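Local coordinates for protein REP-associated tyrosine transposase (Escherichia coli, PDB 4ER8) that binds repetitive extragenic palindrome hairpins in single-stranded DNA and cleaves and recombines the mosaic elements that contain them, at residues A[82-85]-A[86-90]; A[29-32]-A[33-36]; A[65-68]-A[69-72]. All blocks are in the same frame, centred on the assembly; numbering follows the deposited sequence.

In the fold
Each of the three contacts joins neighbours along the chain, so the loops they close are single turns, following in series without crossing or enclosing one another. After strand 13-19 comes interaction 2, where helix 27-30 breaks and helix 32-45 begins. Interaction 3 follows strand 59-65 and turns the chain into helix 73-87, whose last turn and exit form interaction 1. Interactions 1 and 2 touch: Phe84 packs against Gln31, Met34 and Leu35, tying the C-terminal end of helix 73-87 to the start of helix 32-45. Interaction 3 stands apart, its centre about 26 Å from the centres of both others, at the other end of helix 73-87.

Interaction 1 (A[82-85]-A[86-90]); sequences KQFT and HACGL. With nucleotides of chain B.
Lys82 and His86, one helical turn apart, are joined through the backbone: His86 N donates to Lys82 O (2.8 Å, N-H...O 169°). Ala87 N to Gln83 O repeats the bond at 2.8 Å. Gly89, with positive phi, then leaves the helix, and its N returns to His86 O at 2.9 Å.

The sulfur-aromatic contact sits one residue further round. Cys88 SG lies over one face of the Phe84 ring, 4.3 Å from the centroid and 23° off the ring normal, displaced toward the rim at CE2. The same ring also touches Leu27, Leu28, Met34 and Ile93.

Lys82 and Thr85 make the contacts with DC27, DA28 and DT29 of chain B. A bend at chi3 (72°) brings the end of the lysine to DC27: CD passes 3.5 Å from O4' of DA28 of chain B, and NZ donates to N3 of DC27 of chain B at 3.1 Å. Glu79 forms a salt bridge with the same ammonium group. Thr85 OG1 stands 2.6 Å from OP1 of DT29 of chain B, while Lys81 O is a second possible acceptor for its proton. Gln83 NE2 and, weakly, His86 NE2 bond to further phosphates.

The chemistry implies two kinds of DNA contact from one helix end: a hydrogen bond from the lysine ammonium to a base nitrogen, which probably contributes to recognition of this nucleotide, and phosphates approached by neutral groups, Gln83 by a hydrogen bond and Thr85 possibly so.

Interaction 2 (A[29-32]-A[33-36]); sequences TTQY and QMLR
Gln31 and Tyr32 open helix 32-45 with two nearly straight i to i+4 bonds, Leu35 N to Gln31 O at 3.2 Å and Arg36 N to Tyr32 O at 2.8 Å, both with N-H...O angles of 174°. Gln31 is the N-cap. It also ends the preceding short helix, and Tyr32 N bonds to Thr29 O at 2.7 Å across the break.

Among the side chains, the Tyr32-Arg36 pair is the aromatic one. Arg36 CD rests over one face of the Tyr32 ring, 3.4 Å from CE2, so the contact is made by the aliphatic stem and not by a stacked guanidinium, whose plane is turned 51° from the ring. CG anti to the backbone N (chi1 -167°) swings the ring toward Arg36, and Phe134 meets it edge-to-face.

Gln31 and Met34 run side by side in the same direction, with Gln31 CB 3.7 Å from Met34 SD. Phe84 packs against both, and Leu35 touches Phe84 and Val55.

Here a short helix ends where a longer one begins, with Gln31 at the N-cap position of the first long helix of a beta-alpha-beta-beta-alpha-beta fold, the RNA-recognition-motif topology used by HUH nucleases.

Interaction 3 (A[65-68]-A[69-72]); sequences TLPE and GDDD
Pro67 and Asp70 close a type II beta turn, and an Asx turn at Asp70 follows directly; together they carry the chain from strand 59-65 to helix 73-87.

The backbone evidence for the first turn is Asp70 N to Pro67 O, at 3.2 Å with an N-H...O angle of 149°. The donor stands well above the carbonyl plane, 48° out of it. Gly69 occupies the third position with a positive phi of 73°, in keeping with type II geometry.

Two carboxylates accept backbone N-H groups. Glu68 folds back over the turn through a bend at chi2, bringing OE1 to 3.1 Å from Gly69 N, which meets it on the anti side. Asp70 OD2 takes Asp72 N at 2.9 Å, almost along the C-O axis; this bond to the N-H two residues on is what makes the Asx turn. The other oxygen, OD1, forms a salt bridge with Arg76 of the coming helix, so both ends of this carboxylate are used. Asp72 is the N-cap of that helix, and its OD1 bonds to Ser75 OG.

Van der Waals contacts line the bend. Pro67 and Asp70 lie alongside each other, pointing the same way, with their CB atoms 3.9 Å apart. Leu66 is buried, touches Phe48 and Arg76, and reaches across to the second turn: its CB is 3.5 Å from Asp70 O, and its CD1 lies 3.4 Å from Asp72 N.

Interaction 1 (A[82-85]-A[86-90])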
loop_
_atom_site.group_PDB
_atom_site.type_symbol
_atom_site.label_atom_id
_atom_site.label_comp_id
_atom_site.label_asym_id
_atom_site.label_seq_id
_atom_site.Cartn_x
_atom_site.Cartn_y
_atom_site.Cartn_z
ATOM N N LYS A 82 -9.703 -0.100 -10.433
ATOM C CA LYS A 82 -10.896 0.101 -11.277
ATOM C C LYS A 82 -12.017 0.823 -10.526
ATOM O O LYS A 82 -12.433 1.897 -10.965
ATOM C CB LYS A 82 -11.399 -1.204 -11.865
ATOM C CG LYS A 82 -12.477 -1.041 -12.926
ATOM C CD LYS A 82 -12.511 -2.236 -13.897
ATOM C CE LYS A 82 -13.076 -3.495 -13.259
ATOM N NZ LYS A 82 -12.798 -4.736 -14.089
ATOM N N GLN A 83 -12.480 0.266 -9.397
ATOM C CA GLN A 83 -13.515 0.940 -8.590
ATOM C C GLN A 83 -13.159 2.380 -8.366
ATOM O O GLN A 83 -13.939 3.260 -8.638
ATOM C CB GLN A 83 -13.721 0.316 -7.213
ATOM C CG GLN A 83 -14.094 -1.140 -7.198
ATOM C CD GLN A 83 -15.488 -1.436 -7.730
ATOM O OE1 GLN A 83 -15.647 -2.363 -8.529
ATOM N NE2 GLN A 83 -16.502 -0.681 -7.272
ATOM N N PHE A 84 -11.967 2.637 -7.871
ATOM C CA PHE A 84 -11.619 4.003 -7.556
ATOM C C PHE A 84 -11.563 4.894 -8.797
ATOM O O PHE A 84 -11.937 6.076 -8.728
ATOM C CB PHE A 84 -10.327 4.068 -6.741
ATOM C CG PHE A 84 -9.913 5.457 -6.386
ATOM C CD1 PHE A 84 -10.461 6.096 -5.278
ATOM C CD2 PHE A 84 -8.982 6.139 -7.166
ATOM C CE1 PHE A 84 -10.077 7.404 -4.928
ATOM C CE2 PHE A 84 -8.602 7.430 -6.844
ATOM C CZ PHE A 84 -9.154 8.067 -5.713
ATOM N N THR A 85 -11.101 4.351 -9.923
ATOM C CA THR A 85 -11.116 5.116 -11.174
ATOM C C THR A 85 -12.566 5.489 -11.542
ATOM O O THR A 85 -12.857 6.649 -11.878
ATOM C CB THR A 85 -10.401 4.364 -12.289
ATOM O OG1 THR A 85 -8.990 4.439 -12.047
ATOM C CG2 THR A 85 -10.695 4.979 -13.647
ATOM N N HIS A 86 -13.465 4.507 -11.410
ATOM C CA HIS A 86 -14.902 4.667 -11.646
ATOM C C HIS A 86 -15.482 5.743 -10.746
ATOM O O HIS A 86 -16.015 6.750 -11.233
ATOM C CB HIS A 86 -15.628 3.333 -11.396
ATOM C CG HIS A 86 -17.071 3.335 -11.799
ATOM N ND1 HIS A 86 -17.511 3.858 -13.001
ATOM C CD2 HIS A 86 -18.174 2.851 -11.170
ATOM C CE1 HIS A 86 -18.824 3.710 -13.086
ATOM N NE2 HIS A 86 -19.251 3.101 -11.990
ATOM N N ALA A 87 -15.346 5.523 -9.438
ATOM C CA ALA A 87 -15.912 6.397 -8.420
ATOM C C ALA A 87 -15.594 7.886 -8.617
ATOM O O ALA A 87 -16.477 8.728 -8.465
ATOM C CB ALA A 87 -15.502 5.935 -7.036
ATOM N N CYS A 88 -14.359 8.219 -8.967
ATOM C CA CYS A 88 -14.012 9.629 -9.109
ATOM C C CYS A 88 -14.081 10.083 -10.557
ATOM O O CYS A 88 -13.755 11.230 -10.869
ATOM C CB CYS A 88 -12.635 9.913 -8.532
ATOM S SG CYS A 88 -11.342 8.952 -9.308
ATOM N N GLY A 89 -14.496 9.165 -11.426
ATOM C CA GLY A 89 -14.749 9.448 -12.838
ATOM C C GLY A 89 -13.589 10.042 -13.617
ATOM O O GLY A 89 -13.785 10.539 -14.731
ATOM N N LEU A 90 -12.385 10.003 -13.045
ATOM C CA LEU A 90 -11.185 10.509 -13.735
ATOM C C LEU A 90 -10.561 9.403 -14.580
ATOM O O LEU A 90 -10.771 8.219 -14.305
ATOM C CB LEU A 90 -10.194 11.132 -12.744
ATOM C CG LEU A 90 -10.285 12.655 -12.507
ATOM C CD1 LEU A 90 -11.687 13.085 -12.091
ATOM C CD2 LEU A 90 -9.272 13.172 -11.495
ATOM P P DC B 27 -14.279 -2.894 -23.208
ATOM O OP1 DC B 27 -14.861 -2.196 -24.378
ATOM O OP2 DC B 27 -12.817 -3.215 -23.162
ATOM O "O5'" DC B 27 -14.666 -2.039 -21.906
ATOM C "C5'" DC B 27 -15.317 -0.810 -22.048
ATOM C "C4'" DC B 27 -15.430 -0.161 -20.691
ATOM O "O4'" DC B 27 -15.955 -1.132 -19.752
ATOM C "C3'" DC B 27 -14.115 0.300 -20.103
ATOM O "O3'" DC B 27 -14.397 1.418 -19.434
ATOM C "C2'" DC B 27 -13.761 -0.698 -19.024
ATOM C "C1'" DC B 27 -15.108 -1.285 -18.652
ATOM N N1 DC B 27 -14.964 -2.718 -18.357
ATOM C C2 DC B 27 -14.709 -3.030 -17.023
ATOM O O2 DC B 27 -14.638 -2.091 -16.203
ATOM N N3 DC B 27 -14.562 -4.339 -16.660
ATOM C C4 DC B 27 -14.630 -5.296 -17.578
ATOM N N4 DC B 27 -14.446 -6.540 -17.122
ATOM C C5 DC B 27 -14.892 -5.003 -18.962
ATOM C C6 DC B 27 -15.045 -3.702 -19.310
ATOM P P DT B 29 -8.126 1.929 -14.608
ATOM O OP1 DT B 29 -8.312 2.140 -13.145
ATOM O OP2 DT B 29 -7.453 2.939 -15.457
ATOM O "O5'" DT B 29 -7.536 0.457 -14.903
ATOM C "C5'" DT B 29 -7.881 -0.558 -13.945
ATOM C "C4'" DT B 29 -7.030 -1.804 -14.100
ATOM O "O4'" DT B 29 -7.475 -2.454 -15.282
ATOM C "C3'" DT B 29 -5.531 -1.579 -14.298
ATOM O "O3'" DT B 29 -4.804 -2.256 -13.255
ATOM C "C2'" DT B 29 -5.245 -2.067 -15.714
ATOM C "C1'" DT B 29 -6.393 -3.029 -15.952
ATOM N N1 DT B 29 -6.797 -3.108 -17.384
ATOM C C2 DT B 29 -7.128 -4.335 -17.895
ATOM O O2 DT B 29 -7.103 -5.336 -17.231
ATOM N N3 DT B 29 -7.490 -4.357 -19.212
ATOM C C4 DT B 29 -7.531 -3.244 -20.030
ATOM O O4 DT B 29 -7.845 -3.295 -21.192
ATOM C C5 DT B 29 -7.172 -2.002 -19.447
ATOM C C7 DT B 29 -7.189 -0.798 -20.321
ATOM C C6 DT B 29 -6.827 -1.969 -18.153
ATOM P P DA B 28 -13.287 2.527 -19.561
ATOM O OP1 DA B 28 -13.890 3.835 -19.147
ATOM O OP2 DA B 28 -12.609 2.310 -20.849
ATOM O "O5'" DA B 28 -12.271 2.029 -18.428
ATOM C "C5'" DA B 28 -12.608 2.166 -17.036
ATOM C "C4'" DA B 28 -11.613 1.374 -16.194
ATOM O "O4'" DA B 28 -11.620 -0.059 -16.490
ATOM C "C3'" DA B 28 -10.162 1.838 -16.311
ATOM O "O3'" DA B 28 -9.647 1.702 -15.017
ATOM C "C2'" DA B 28 -9.550 0.815 -17.254
ATOM C "C1'" DA B 28 -10.359 -0.449 -16.948
ATOM N N9 DA B 28 -10.511 -1.260 -18.142
ATOM C C8 DA B 28 -10.444 -0.848 -19.453
ATOM N N7 DA B 28 -10.555 -1.863 -20.294
ATOM C C5 DA B 28 -10.708 -2.983 -19.498
ATOM C C6 DA B 28 -10.887 -4.344 -19.772
ATOM N N6 DA B 28 -10.956 -4.851 -21.011
ATOM N N1 DA B 28 -10.973 -5.214 -18.735
ATOM C C2 DA B 28 -10.892 -4.715 -17.513
ATOM N N3 DA B 28 -10.757 -3.436 -17.143
ATOM C C4 DA B 28 -10.665 -2.624 -18.184
#

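Interaction 2 (A[29-32]-A[33-36])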
loop_
_atom_site.group_PDB
_atom_site.type_symbol
_atom_site.label_atom_id
_atom_site.label_comp_id
_atom_site.label_asym_id
_atom_site.label_seq_id
_atom_site.Cartn_x
_atom_site.Cartn_y
_atom_site.Cartn_z
ATOM N N THR A 29 -5.690 11.312 -1.124
ATOM C CA THR A 29 -5.898 11.880 0.160
ATOM C C THR A 29 -7.268 12.573 0.189
ATOM O O THR A 29 -8.160 12.162 0.948
ATOM C CB THR A 29 -4.696 12.746 0.489
ATOM O OG1 THR A 29 -4.007 12.117 1.573
ATOM C CG2 THR A 29 -5.076 14.194 0.848
ATOM N N THR A 30 -7.435 13.572 -0.681
ATOM C CA THR A 30 -8.687 14.296 -0.852
ATOM C C THR A 30 -9.865 13.313 -0.935
ATOM O O THR A 30 -10.822 13.411 -0.156
ATOM C CB THR A 30 -8.573 15.229 -2.088
ATOM O OG1 THR A 30 -7.562 16.223 -1.826
ATOM C CG2 THR A 30 -9.903 15.915 -2.429
ATOM N N GLN A 31 -9.765 12.323 -1.818
ATOM C CA GLN A 31 -10.812 11.325 -1.939
ATOM C C GLN A 31 -10.507 10.079 -1.145
ATOM O O GLN A 31 -10.858 8.959 -1.539
ATOM C CB GLN A 31 -11.042 10.968 -3.397
ATOM C CG GLN A 31 -11.603 12.110 -4.222
ATOM C CD GLN A 31 -12.792 12.772 -3.550
ATOM O OE1 GLN A 31 -12.860 14.002 -3.491
ATOM N NE2 GLN A 31 -13.730 11.964 -3.020
ATOM N N TYR A 32 -9.891 10.271 0.007
ATOM C CA TYR A 32 -9.642 9.145 0.889
ATOM C C TYR A 32 -10.818 8.155 0.962
ATOM O O TYR A 32 -10.634 6.931 0.933
ATOM C CB TYR A 32 -9.290 9.640 2.286
ATOM C CG TYR A 32 -8.711 8.554 3.160
ATOM C CD1 TYR A 32 -7.739 7.677 2.669
ATOM C CD2 TYR A 32 -9.122 8.408 4.487
ATOM C CE1 TYR A 32 -7.204 6.683 3.475
ATOM C CE2 TYR A 32 -8.582 7.425 5.298
ATOM C CZ TYR A 32 -7.630 6.562 4.787
ATOM O OH TYR A 32 -7.103 5.591 5.594
ATOM N N GLN A 33 -12.020 8.714 1.032
ATOM C CA GLN A 33 -13.255 7.982 1.232
ATOM C C GLN A 33 -13.580 7.040 0.102
ATOM O O GLN A 33 -13.831 5.869 0.351
ATOM C CB GLN A 33 -14.403 8.976 1.444
ATOM C CG GLN A 33 -14.283 9.770 2.750
ATOM C CD GLN A 33 -13.958 8.844 3.915
ATOM O OE1 GLN A 33 -14.450 7.701 3.978
ATOM N NE2 GLN A 33 -13.100 9.319 4.832
ATOM N N MET A 34 -13.584 7.541 -1.132
ATOM C CA MET A 34 -13.784 6.669 -2.298
ATOM C C MET A 34 -12.771 5.547 -2.266
ATOM O O MET A 34 -13.130 4.390 -2.504
ATOM C CB MET A 34 -13.615 7.414 -3.614
ATOM C CG MET A 34 -14.844 8.161 -4.122
ATOM S SD MET A 34 -14.279 9.782 -4.725
ATOM C CE MET A 34 -15.830 10.516 -5.269
ATOM N N LEU A 35 -11.513 5.884 -1.951
ATOM C CA LEU A 35 -10.471 4.861 -1.888
ATOM C C LEU A 35 -10.839 3.820 -0.874
ATOM O O LEU A 35 -11.008 2.649 -1.218
ATOM C CB LEU A 35 -9.105 5.440 -1.559
ATOM C CG LEU A 35 -7.914 4.470 -1.553
ATOM C CD1 LEU A 35 -7.543 3.959 -2.920
ATOM C CD2 LEU A 35 -6.726 5.151 -0.955
ATOM N N ARG A 36 -10.978 4.258 0.374
ATOM C CA ARG A 36 -11.397 3.369 1.438
ATOM C C ARG A 36 -12.549 2.512 0.931
ATOM O O ARG A 36 -12.497 1.275 1.022
ATOM C CB ARG A 36 -11.810 4.163 2.669
ATOM C CG ARG A 36 -10.823 4.117 3.838
ATOM C CD ARG A 36 -11.136 5.207 4.895
ATOM N NE ARG A 36 -12.250 4.960 5.844
ATOM C CZ ARG A 36 -12.788 3.775 6.149
ATOM N NH1 ARG A 36 -12.357 2.648 5.591
ATOM N NH2 ARG A 36 -13.774 3.721 7.036
#

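Interaction 3 (A[65-68]-A[69-72])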
loop_
_atom_site.group_PDB
_atom_site.type_symbol
_atom_site.label_atom_id
_atom_site.label_comp_id
_atom_site.label_asym_id
_atom_site.label_seq_id
_atom_site.Cartn_x
_atom_site.Cartn_y
_atom_site.Cartn_z
ATOM N N THR A 65 -1.988 -10.607 2.717
ATOM C CA THR A 65 -1.795 -12.039 2.865
ATOM C C THR A 65 -3.064 -12.634 2.317
ATOM O O THR A 65 -4.166 -12.269 2.743
ATOM C CB THR A 65 -1.665 -12.450 4.334
ATOM O OG1 THR A 65 -0.430 -11.945 4.856
ATOM C CG2 THR A 65 -1.712 -13.988 4.481
ATOM N N LEU A 66 -2.917 -13.535 1.367
ATOM C CA LEU A 66 -4.079 -14.065 0.694
ATOM C C LEU A 66 -4.492 -15.407 1.319
ATOM O O LEU A 66 -3.635 -16.133 1.849
ATOM C CB LEU A 66 -3.828 -14.207 -0.825
ATOM C CG LEU A 66 -3.461 -13.003 -1.703
ATOM C CD1 LEU A 66 -3.658 -13.351 -3.163
ATOM C CD2 LEU A 66 -4.239 -11.766 -1.404
ATOM N N PRO A 67 -5.797 -15.743 1.228
ATOM C CA PRO A 67 -6.401 -16.970 1.702
ATOM C C PRO A 67 -5.606 -18.193 1.291
ATOM O O PRO A 67 -4.783 -18.128 0.379
ATOM C CB PRO A 67 -7.731 -16.979 0.963
ATOM C CG PRO A 67 -8.081 -15.525 0.842
ATOM C CD PRO A 67 -6.787 -14.882 0.538
ATOM N N GLU A 68 -5.835 -19.310 1.965
ATOM C CA GLU A 68 -5.122 -20.531 1.620
ATOM C C GLU A 68 -5.557 -20.882 0.209
ATOM O O GLU A 68 -6.688 -20.611 -0.155
ATOM C CB GLU A 68 -5.441 -21.659 2.606
ATOM C CG GLU A 68 -4.409 -22.787 2.575
ATOM C CD GLU A 68 -2.944 -22.248 2.585
ATOM O OE1 GLU A 68 -2.376 -22.023 1.464
ATOM O OE2 GLU A 68 -2.387 -22.036 3.709
ATOM N N GLY A 69 -4.654 -21.437 -0.586
ATOM C CA GLY A 69 -4.967 -21.821 -1.972
ATOM C C GLY A 69 -5.132 -20.697 -2.996
ATOM O O GLY A 69 -5.383 -20.970 -4.155
ATOM N N ASP A 70 -4.972 -19.445 -2.574
ATOM C CA ASP A 70 -5.254 -18.270 -3.394
ATOM C C ASP A 70 -3.930 -17.503 -3.662
ATOM O O ASP A 70 -3.252 -17.078 -2.720
ATOM C CB ASP A 70 -6.266 -17.379 -2.663
ATOM C CG ASP A 70 -6.810 -16.240 -3.532
ATOM O OD1 ASP A 70 -7.972 -15.789 -3.338
ATOM O OD2 ASP A 70 -6.071 -15.763 -4.407
ATOM N N ASP A 71 -3.563 -17.341 -4.938
ATOM C CA ASP A 71 -2.359 -16.600 -5.292
ATOM C C ASP A 71 -2.651 -15.293 -6.059
ATOM O O ASP A 71 -1.734 -14.629 -6.544
ATOM C CB ASP A 71 -1.381 -17.499 -6.080
ATOM C CG ASP A 71 -1.966 -18.013 -7.432
ATOM O OD1 ASP A 71 -3.086 -17.605 -7.815
ATOM O OD2 ASP A 71 -1.319 -18.844 -8.114
ATOM N N ASP A 72 -3.916 -14.899 -6.144
ATOM C CA ASP A 72 -4.314 -13.934 -7.163
ATOM C C ASP A 72 -4.435 -12.505 -6.690
ATOM O O ASP A 72 -5.540 -11.946 -6.655
ATOM C CB ASP A 72 -5.591 -14.393 -7.851
ATOM C CG ASP A 72 -6.019 -13.470 -8.997
ATOM O OD1 ASP A 72 -7.079 -13.763 -9.622
ATOM O OD2 ASP A 72 -5.332 -12.438 -9.257
#